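Local coordinates for GST N-terminal domain-containing protein (Pseudomonas syringae pv. tomato, PDB 3IC8) that is of unknown function but belongs to the glutathione S-transferase family and may therefore bind or use glutathione, at residues L68-L73 / A81-G86; S161-Q166 / D172-A177; H187-L192 / P206-W211. One frame throughout, in Å; residues are numbered along the deposited sequence.

Contact 1: residues L68-L73 / A81-G86; sequences LMARRL and AFYPQG
Arg71 and Tyr83 form a cation-pi stack along one side of a largely buried contact, in which helix 66-76, the last helix of the thioredoxin-like domain of this GST fold, packs against the connecting segment that leads into the first helix of the C-terminal domain, 88-110. The contact illustrates how a domain linker can be held by two consecutive aromatic residues facing one helix. Tyr83 takes the polar part. The guanidinium of Arg71 lies nearly flat over a face of its ring, the planes 23° apart and Arg71 CZ 4.0 Å from the centroid of the Tyr83 ring. The overlap is displaced toward the phenol end: Arg71 NH2 sits 3.4 Å from Tyr83 CE2, and Arg71 NE is 3.5 Å from Tyr83 OH. With CG anti to the carbonyl carbon (chi1 -70°) and the chain extended from CG to NE, the arginine reaches out from the helix, and a turn at the last torsion (chi4 -84°) presents the flat group to the ring. A weak, long ion pair with Glu282 gives the same guanidinium a second partner. Phe82 takes the apolar part and its ring also meets that of Phe24, while its backbone is hydrogen-bonded to Ile180 at the start of helix 180-193. The backbone N-H groups of Phe82 and Tyr83 are taken by different carboxylate oxygens of Glu74, OE2 and OE1, which ties linker to helix. Ala70 CB lies 4.0 Å from Phe82 CD2, and Leu73 CD1 comes to the rim of the phenylalanine ring, 4.0 Å from Phe82 CE2. At that same rim, near the ring plane, the carbonyl oxygen of Ala70 lies 3.6 Å from Phe82 CD2.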
loop_
_atom_site.group_PDB
_atom_site.type_symbol
_atom_site.label_atom_id
_atom_site.label_comp_id
_atom_site.label_asym_id
_atom_site.label_seq_id
_atom_site.Cartn_x
_atom_site.Cartn_y
_atom_site.Cartn_z
ATOM N N LEU A 68 -24.763 -19.499 6.221
ATOM C CA LEU A 68 -26.077 -18.956 6.009
ATOM C C LEU A 68 -26.087 -17.453 5.923
ATOM O O LEU A 68 -26.847 -16.882 5.206
ATOM C CB LEU A 68 -27.018 -19.419 7.099
ATOM C CG LEU A 68 -28.479 -19.178 6.833
ATOM C CD1 LEU A 68 -28.959 -20.109 5.810
ATOM C CD2 LEU A 68 -29.258 -19.318 8.055
HETATM N N MSE A 69 -25.235 -16.835 6.706
HETATM C CA MSE A 69 -25.155 -15.410 6.805
HETATM C C MSE A 69 -24.785 -14.833 5.466
HETATM O O MSE A 69 -25.265 -13.801 5.086
HETATM C CB MSE A 69 -24.123 -15.040 7.846
HETATM C CG MSE A 69 -24.006 -13.594 8.136
HETATM SE SE MSE A 69 -22.538 -13.111 9.290
HETATM C CE MSE A 69 -21.494 -12.130 8.087
ATOM N N ALA A 70 -23.928 -15.528 4.750
ATOM C CA ALA A 70 -23.514 -15.092 3.449
ATOM C C ALA A 70 -24.658 -15.036 2.486
ATOM O O ALA A 70 -24.767 -14.121 1.735
ATOM C CB ALA A 70 -22.473 -15.998 2.923
ATOM N N ARG A 71 -25.503 -16.034 2.500
ATOM C CA ARG A 71 -26.671 -16.016 1.667
ATOM C C ARG A 71 -27.703 -14.950 1.973
ATOM O O ARG A 71 -28.318 -14.451 1.091
ATOM C CB ARG A 71 -27.277 -17.397 1.584
ATOM C CG ARG A 71 -26.402 -18.277 0.795
ATOM C CD ARG A 71 -26.808 -19.685 0.772
ATOM N NE ARG A 71 -25.718 -20.505 0.299
ATOM C CZ ARG A 71 -25.438 -20.731 -0.965
ATOM N NH1 ARG A 71 -26.164 -20.215 -1.905
ATOM N NH2 ARG A 71 -24.437 -21.487 -1.280
ATOM N N ARG A 72 -27.918 -14.647 3.237
ATOM C CA ARG A 72 -28.756 -13.554 3.646
ATOM C C ARG A 72 -28.188 -12.240 3.211
ATOM O O ARG A 72 -28.903 -11.374 2.832
ATOM C CB ARG A 72 -28.975 -13.580 5.141
ATOM C CG ARG A 72 -29.858 -12.512 5.648
ATOM C CD ARG A 72 -31.105 -12.416 4.830
ATOM N NE ARG A 72 -31.996 -11.351 5.248
ATOM C CZ ARG A 72 -32.037 -10.152 4.701
ATOM N NH1 ARG A 72 -31.240 -9.838 3.722
ATOM N NH2 ARG A 72 -32.882 -9.261 5.136
ATOM N N LEU A 73 -26.883 -12.105 3.280
ATOM C CA LEU A 73 -26.210 -10.919 2.810
ATOM C C LEU A 73 -26.369 -10.713 1.324
ATOM O O LEU A 73 -26.559 -9.626 0.865
ATOM C CB LEU A 73 -24.739 -10.985 3.150
ATOM C CG LEU A 73 -24.362 -10.712 4.594
ATOM C CD1 LEU A 73 -22.891 -10.719 4.786
ATOM C CD2 LEU A 73 -24.978 -9.450 5.125
ATOM N N ALA A 81 -20.825 -10.061 -5.519
ATOM C CA ALA A 81 -21.415 -11.319 -5.150
ATOM C C ALA A 81 -20.483 -12.296 -4.507
ATOM O O ALA A 81 -19.393 -12.522 -4.956
ATOM C CB ALA A 81 -22.071 -11.947 -6.323
ATOM N N PHE A 82 -20.966 -12.872 -3.434
ATOM C CA PHE A 82 -20.373 -14.022 -2.815
ATOM C C PHE A 82 -20.411 -15.214 -3.727
ATOM O O PHE A 82 -19.507 -15.983 -3.733
ATOM C CB PHE A 82 -21.075 -14.363 -1.523
ATOM C CG PHE A 82 -20.677 -13.518 -0.380
ATOM C CD1 PHE A 82 -19.386 -13.202 -0.167
ATOM C CD2 PHE A 82 -21.605 -13.028 0.467
ATOM C CE1 PHE A 82 -19.053 -12.444 0.862
ATOM C CE2 PHE A 82 -21.250 -12.277 1.482
ATOM C CZ PHE A 82 -19.988 -11.981 1.673
ATOM N N TYR A 83 -21.459 -15.378 -4.509
ATOM C CA TYR A 83 -21.518 -16.501 -5.419
ATOM C C TYR A 83 -21.718 -16.122 -6.848
ATOM O O TYR A 83 -22.813 -16.050 -7.306
ATOM C CB TYR A 83 -22.653 -17.411 -5.024
ATOM C CG TYR A 83 -22.627 -17.820 -3.609
ATOM C CD1 TYR A 83 -23.258 -17.078 -2.663
ATOM C CD2 TYR A 83 -21.974 -18.952 -3.215
ATOM C CE1 TYR A 83 -23.236 -17.431 -1.406
ATOM C CE2 TYR A 83 -21.958 -19.314 -1.939
ATOM C CZ TYR A 83 -22.590 -18.543 -1.036
ATOM O OH TYR A 83 -22.596 -18.879 0.259
ATOM N N PRO A 84 -20.646 -15.942 -7.570
ATOM C CA PRO A 84 -20.686 -15.436 -8.926
ATOM C C PRO A 84 -21.442 -16.324 -9.884
ATOM O O PRO A 84 -21.309 -17.520 -9.797
ATOM C CB PRO A 84 -19.223 -15.446 -9.304
ATOM C CG PRO A 84 -18.535 -15.503 -8.112
ATOM C CD PRO A 84 -19.290 -16.261 -7.179
ATOM N N GLN A 85 -22.195 -15.743 -10.804
ATOM C CA GLN A 85 -23.029 -16.526 -11.685
ATOM C C GLN A 85 -22.226 -17.482 -12.519
ATOM O O GLN A 85 -21.283 -17.109 -13.160
ATOM C CB GLN A 85 -23.784 -15.629 -12.639
ATOM C CG GLN A 85 -24.733 -14.681 -11.978
ATOM C CD GLN A 85 -26.107 -14.693 -12.590
ATOM O OE1 GLN A 85 -27.092 -14.880 -11.894
ATOM N NE2 GLN A 85 -26.184 -14.481 -13.889
ATOM N N GLY A 86 -22.654 -18.723 -12.517
ATOM C CA GLY A 86 -22.026 -19.775 -13.266
ATOM C C GLY A 86 -20.925 -20.494 -12.541
ATOM O O GLY A 86 -20.345 -21.395 -13.059
#

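Contact 2: residues S161-Q166 / D172-A177; sequences SRLESQ and DFLFGA
Gln166 and Leu174 mark the nearest approach of the two backbones, their CA atoms 8.1 Å apart, where the late part of helix 149-167 passes a type I beta turn running from Phe173 to Gly176. The turn is closed by a weak hydrogen bond from Gly176 N to Phe173 O, 3.4 Å long, and Leu174 is the first of its two central residues. At so wide a spacing no backbone-to-backbone bond forms, and the gap is bridged by two small touches, one between side chains and one from a side chain to the backbone. The apolar one joins two leucines: one methyl of each meets one of the other, Leu163 CD1 lying 3.6 Å from Leu174 CD2, with the side chains crossing at about a right angle. Leu163 has CG anti to the backbone N (chi1 -177°), which swings its branch off the helix toward the turn. The polar touch is made by Gln166, whose chain is extended beyond CG and brings its terminal amide beside the backbone carbonyl of Leu174 at the protein surface. The amide N of Leu174 donates to Asp182 OD1, a bond that ties the turn to the first turn of helix 180-193. The contact thus lies in the crossing from helix 149-167 to helix 180-193. Leu174 rests on Val185 of helix 180-193 and on Trp211 of helix 206-216, Phe175 turns against helix 88-110, and Phe173 packs on Ser224 of a second subunit.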
loop_
_atom_site.group_PDB
_atom_site.type_symbol
_atom_site.label_atom_id
_atom_site.label_comp_id
_atom_site.label_asym_id
_atom_site.label_seq_id
_atom_site.Cartn_x
_atom_site.Cartn_y
_atom_site.Cartn_z
ATOM N N SER A 161 1.409 -24.986 -1.894
ATOM C CA SER A 161 2.065 -25.029 -3.170
ATOM C C SER A 161 1.078 -24.999 -4.310
ATOM O O SER A 161 1.327 -24.418 -5.327
ATOM C CB SER A 161 3.001 -26.219 -3.263
ATOM O OG SER A 161 2.307 -27.419 -3.332
ATOM N N ARG A 162 -0.037 -25.670 -4.116
ATOM C CA ARG A 162 -1.094 -25.682 -5.076
ATOM C C ARG A 162 -1.672 -24.305 -5.245
ATOM O O ARG A 162 -1.889 -23.868 -6.330
ATOM C CB ARG A 162 -2.156 -26.681 -4.648
ATOM C CG ARG A 162 -2.228 -27.926 -5.475
ATOM C CD ARG A 162 -2.063 -29.201 -4.696
ATOM N NE ARG A 162 -3.315 -29.782 -4.274
ATOM C CZ ARG A 162 -3.553 -31.076 -4.131
ATOM N NH1 ARG A 162 -2.650 -31.969 -4.406
ATOM N NH2 ARG A 162 -4.722 -31.475 -3.732
ATOM N N LEU A 163 -1.917 -23.633 -4.141
ATOM C CA LEU A 163 -2.429 -22.289 -4.150
ATOM C C LEU A 163 -1.466 -21.315 -4.768
ATOM O O LEU A 163 -1.868 -20.458 -5.483
ATOM C CB LEU A 163 -2.823 -21.849 -2.762
ATOM C CG LEU A 163 -3.451 -20.480 -2.610
ATOM C CD1 LEU A 163 -4.719 -20.368 -3.332
ATOM C CD2 LEU A 163 -3.650 -20.184 -1.188
ATOM N N GLU A 164 -0.187 -21.494 -4.487
ATOM C CA GLU A 164 0.896 -20.752 -5.095
ATOM C C GLU A 164 0.985 -20.967 -6.578
ATOM O O GLU A 164 1.149 -20.047 -7.300
ATOM C CB GLU A 164 2.219 -21.097 -4.419
ATOM C CG GLU A 164 3.464 -20.436 -4.979
ATOM C CD GLU A 164 3.464 -18.943 -4.849
ATOM O OE1 GLU A 164 2.687 -18.431 -4.076
ATOM O OE2 GLU A 164 4.230 -18.256 -5.532
ATOM N N SER A 165 0.817 -22.193 -7.028
ATOM C CA SER A 165 0.770 -22.469 -8.439
ATOM C C SER A 165 -0.371 -21.782 -9.176
ATOM O O SER A 165 -0.190 -21.320 -10.242
ATOM C CB SER A 165 0.638 -23.958 -8.667
ATOM O OG SER A 165 1.875 -24.577 -8.725
ATOM N N GLN A 166 -1.562 -21.758 -8.630
ATOM C CA GLN A 166 -2.646 -21.030 -9.236
ATOM C C GLN A 166 -2.494 -19.504 -9.294
ATOM O O GLN A 166 -2.827 -18.890 -10.264
ATOM C CB GLN A 166 -3.945 -21.405 -8.558
ATOM C CG GLN A 166 -5.035 -20.465 -8.847
ATOM C CD GLN A 166 -6.385 -21.030 -8.601
ATOM O OE1 GLN A 166 -7.346 -20.309 -8.592
ATOM N NE2 GLN A 166 -6.465 -22.316 -8.387
ATOM N N ASP A 172 -6.594 -12.306 -9.917
ATOM C CA ASP A 172 -6.806 -11.554 -8.709
ATOM C C ASP A 172 -7.311 -12.376 -7.533
ATOM O O ASP A 172 -6.892 -12.195 -6.430
ATOM C CB ASP A 172 -7.699 -10.341 -8.980
ATOM C CG ASP A 172 -6.939 -9.191 -9.560
ATOM O OD1 ASP A 172 -5.827 -8.954 -9.124
ATOM O OD2 ASP A 172 -7.431 -8.534 -10.466
ATOM N N PHE A 173 -8.231 -13.270 -7.814
ATOM C CA PHE A 173 -8.941 -14.028 -6.823
ATOM C C PHE A 173 -9.062 -15.478 -7.242
ATOM O O PHE A 173 -8.663 -15.836 -8.311
ATOM C CB PHE A 173 -10.296 -13.425 -6.562
ATOM C CG PHE A 173 -10.241 -12.053 -6.036
ATOM C CD1 PHE A 173 -10.356 -10.988 -6.866
ATOM C CD2 PHE A 173 -10.077 -11.821 -4.721
ATOM C CE1 PHE A 173 -10.304 -9.753 -6.390
ATOM C CE2 PHE A 173 -10.032 -10.573 -4.258
ATOM C CZ PHE A 173 -10.139 -9.539 -5.094
ATOM N N LEU A 174 -9.571 -16.308 -6.360
ATOM C CA LEU A 174 -9.595 -17.739 -6.567
ATOM C C LEU A 174 -10.445 -18.179 -7.743
ATOM O O LEU A 174 -10.117 -19.101 -8.424
ATOM C CB LEU A 174 -10.023 -18.471 -5.299
ATOM C CG LEU A 174 -9.162 -18.342 -4.058
ATOM C CD1 LEU A 174 -9.799 -19.015 -2.956
ATOM C CD2 LEU A 174 -7.853 -18.907 -4.261
ATOM N N PHE A 175 -11.540 -17.496 -7.965
ATOM C CA PHE A 175 -12.423 -17.818 -9.043
ATOM C C PHE A 175 -12.485 -16.725 -10.067
ATOM O O PHE A 175 -13.475 -16.565 -10.693
ATOM C CB PHE A 175 -13.801 -18.123 -8.535
ATOM C CG PHE A 175 -13.931 -19.462 -7.959
ATOM C CD1 PHE A 175 -13.713 -19.680 -6.638
ATOM C CD2 PHE A 175 -14.294 -20.519 -8.734
ATOM C CE1 PHE A 175 -13.842 -20.894 -6.121
ATOM C CE2 PHE A 175 -14.417 -21.733 -8.199
ATOM C CZ PHE A 175 -14.185 -21.918 -6.899
ATOM N N GLY A 176 -11.423 -15.972 -10.250
ATOM C CA GLY A 176 -11.506 -14.857 -11.148
ATOM C C GLY A 176 -11.965 -13.653 -10.388
ATOM O O GLY A 176 -11.195 -12.888 -9.902
ATOM N N ALA A 177 -13.262 -13.495 -10.326
ATOM C CA ALA A 177 -13.888 -12.565 -9.452
ATOM C C ALA A 177 -13.840 -13.084 -8.038
ATOM O O ALA A 177 -13.724 -14.246 -7.810
ATOM C CB ALA A 177 -15.281 -12.369 -9.872
#

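Contact 3: residues H187-L192 / P206-W211; sequences HTLWFL and PSVSVW
Leu189 is the residue through which helix 180-193 touches Val208 and Trp211 of helix 206-216, and following it outward shows how little of a side chain may be needed to join two helices. CB points toward the opposing helix but is itself too far away to touch it. CG is anti to the carbonyl carbon (chi1 -56°), continuing that course, and here the branches part. Leu189 CD2 stays with its own helix, 4.1 Å from Leu192 CD2. Leu189 CD1 is the atom that crosses, and it has two partners: Val208 CG1 at 4.0 Å and Trp211 CZ3 at 3.9 Å. It meets the indole at the edge of the six-membered ring, in the ring plane, so the broad faces of the tryptophan are not used for this touch. Leucine and tryptophan cross at about a right angle, as do leucine and valine. The contact is wholly apolar, with no hydrogen bond between the segments. The tryptophan is nevertheless fixed at its polar edge, where NE1 donates to Asp182 OD1 near the start of helix 180-193. Within the helical C-terminal domain, Val208 also packs on Leu163 and Trp211 on Leu167, both of helix 149-167, while Thr188 and Leu192 turn from helix 180-193 onto helix 88-110.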
loop_
_atom_site.group_PDB
_atom_site.type_symbol
_atom_site.label_atom_id
_atom_site.label_comp_id
_atom_site.label_asym_id
_atom_site.label_seq_id
_atom_site.Cartn_x
_atom_site.Cartn_y
_atom_site.Cartn_z
ATOM N N HIS A 187 -9.487 -16.619 5.773
ATOM C CA HIS A 187 -9.674 -16.690 7.189
ATOM C C HIS A 187 -8.685 -17.636 7.802
ATOM O O HIS A 187 -8.143 -17.340 8.824
ATOM C CB HIS A 187 -11.078 -17.172 7.497
ATOM C CG HIS A 187 -11.438 -17.135 8.938
ATOM N ND1 HIS A 187 -10.950 -16.192 9.801
ATOM C CD2 HIS A 187 -12.263 -17.912 9.662
ATOM C CE1 HIS A 187 -11.458 -16.390 10.996
ATOM N NE2 HIS A 187 -12.258 -17.430 10.938
ATOM N N THR A 188 -8.429 -18.770 7.175
ATOM C CA THR A 188 -7.486 -19.722 7.733
ATOM C C THR A 188 -6.085 -19.164 7.837
ATOM O O THR A 188 -5.418 -19.359 8.794
ATOM C CB THR A 188 -7.484 -21.121 6.997
ATOM O OG1 THR A 188 -6.646 -21.107 5.849
ATOM C CG2 THR A 188 -8.822 -21.522 6.593
ATOM N N LEU A 189 -5.661 -18.452 6.819
ATOM C CA LEU A 189 -4.353 -17.846 6.761
ATOM C C LEU A 189 -4.141 -16.745 7.774
ATOM O O LEU A 189 -3.056 -16.464 8.166
ATOM C CB LEU A 189 -4.088 -17.337 5.376
ATOM C CG LEU A 189 -4.219 -18.425 4.354
ATOM C CD1 LEU A 189 -3.697 -17.955 3.090
ATOM C CD2 LEU A 189 -3.503 -19.639 4.775
ATOM N N TRP A 190 -5.221 -16.114 8.157
ATOM C CA TRP A 190 -5.219 -15.030 9.085
ATOM C C TRP A 190 -4.706 -15.516 10.430
ATOM O O TRP A 190 -4.022 -14.813 11.119
ATOM C CB TRP A 190 -6.620 -14.449 9.153
ATOM C CG TRP A 190 -6.868 -13.497 10.205
ATOM C CD1 TRP A 190 -7.684 -13.651 11.233
ATOM C CD2 TRP A 190 -6.318 -12.204 10.316
ATOM N NE1 TRP A 190 -7.685 -12.554 12.007
ATOM C CE2 TRP A 190 -6.844 -11.640 11.459
ATOM C CE3 TRP A 190 -5.413 -11.474 9.559
ATOM C CZ2 TRP A 190 -6.501 -10.394 11.879
ATOM C CZ3 TRP A 190 -5.083 -10.236 9.971
ATOM C CH2 TRP A 190 -5.620 -9.703 11.120
ATOM N N PHE A 191 -5.034 -16.744 10.782
ATOM C CA PHE A 191 -4.528 -17.331 11.998
ATOM C C PHE A 191 -3.014 -17.456 11.962
ATOM O O PHE A 191 -2.364 -17.160 12.916
ATOM C CB PHE A 191 -5.162 -18.701 12.252
ATOM C CG PHE A 191 -6.559 -18.645 12.756
ATOM C CD1 PHE A 191 -6.823 -18.605 14.091
ATOM C CD2 PHE A 191 -7.611 -18.644 11.899
ATOM C CE1 PHE A 191 -8.100 -18.559 14.540
ATOM C CE2 PHE A 191 -8.872 -18.581 12.346
ATOM C CZ PHE A 191 -9.121 -18.540 13.664
ATOM N N LEU A 192 -2.463 -17.894 10.851
ATOM C CA LEU A 192 -1.033 -18.061 10.712
ATOM C C LEU A 192 -0.249 -16.773 10.804
ATOM O O LEU A 192 0.804 -16.747 11.347
ATOM C CB LEU A 192 -0.673 -18.809 9.456
ATOM C CG LEU A 192 -0.846 -20.315 9.288
ATOM C CD1 LEU A 192 -0.733 -21.155 10.490
ATOM C CD2 LEU A 192 -2.030 -20.641 8.515
ATOM N N PRO A 206 4.937 -16.524 -2.067
ATOM C CA PRO A 206 4.796 -15.105 -2.316
ATOM C C PRO A 206 3.513 -14.702 -2.944
ATOM O O PRO A 206 2.993 -13.693 -2.568
ATOM C CB PRO A 206 5.931 -14.843 -3.259
ATOM C CG PRO A 206 6.906 -15.807 -2.870
ATOM C CD PRO A 206 6.172 -17.026 -2.647
ATOM N N SER A 207 3.036 -15.471 -3.900
ATOM C CA SER A 207 1.800 -15.198 -4.595
ATOM C C SER A 207 0.634 -15.235 -3.670
ATOM O O SER A 207 -0.275 -14.490 -3.820
ATOM C CB SER A 207 1.578 -16.226 -5.673
ATOM O OG SER A 207 2.249 -15.883 -6.838
ATOM N N VAL A 208 0.662 -16.144 -2.733
ATOM C CA VAL A 208 -0.355 -16.252 -1.736
ATOM C C VAL A 208 -0.423 -15.048 -0.825
ATOM O O VAL A 208 -1.475 -14.583 -0.481
ATOM C CB VAL A 208 -0.116 -17.486 -0.930
ATOM C CG1 VAL A 208 -1.245 -17.749 -0.030
ATOM C CG2 VAL A 208 0.071 -18.617 -1.832
ATOM N N SER A 209 0.728 -14.561 -0.428
ATOM C CA SER A 209 0.819 -13.447 0.481
ATOM C C SER A 209 0.240 -12.168 -0.115
ATOM O O SER A 209 -0.414 -11.416 0.555
ATOM C CB SER A 209 2.271 -13.275 0.911
ATOM O OG SER A 209 2.391 -12.610 2.141
ATOM N N VAL A 210 0.498 -11.936 -1.384
ATOM C CA VAL A 210 -0.054 -10.810 -2.083
ATOM C C VAL A 210 -1.555 -10.896 -2.197
ATOM O O VAL A 210 -2.248 -9.941 -1.994
ATOM C CB VAL A 210 0.545 -10.734 -3.466
ATOM C CG1 VAL A 210 -0.236 -9.859 -4.372
ATOM C CG2 VAL A 210 1.938 -10.316 -3.389
ATOM N N TRP A 211 -2.040 -12.070 -2.543
ATOM C CA TRP A 211 -3.449 -12.335 -2.662
ATOM C C TRP A 211 -4.130 -12.183 -1.340
ATOM O O TRP A 211 -5.229 -11.691 -1.265
ATOM C CB TRP A 211 -3.695 -13.742 -3.214
ATOM C CG TRP A 211 -5.062 -14.239 -2.957
ATOM C CD1 TRP A 211 -6.148 -13.985 -3.682
ATOM C CD2 TRP A 211 -5.481 -15.083 -1.898
ATOM N NE1 TRP A 211 -7.219 -14.598 -3.157
ATOM C CE2 TRP A 211 -6.834 -15.289 -2.054
ATOM C CE3 TRP A 211 -4.836 -15.682 -0.828
ATOM C CZ2 TRP A 211 -7.555 -16.039 -1.189
ATOM C CZ3 TRP A 211 -5.552 -16.415 0.019
ATOM C CH2 TRP A 211 -6.895 -16.597 -0.156
#

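Overall arrangement
The three contacts follow one another along the chain. Contacts 1 and 3 are buried, contact 2 lies at the surface; contact 1 alone relies on a charged group stacked on an aromatic ring, contact 3 is purely apolar, and contact 2 mixes a methyl pair with a polar neighbour. Contacts 2 and 3, centres about 12 Å apart, touch through Glu164 with 206-208 and Asp172 with Trp211, and share Asp182 as a common acceptor; contact 2 uses helix 149-167, which in turn packs on helix 206-216 of contact 3. Contact 1 stands about 19 Å from contact 2, centre to centre, yet helix 180-193 borders contacts 1 and 2 and forms one half of contact 3.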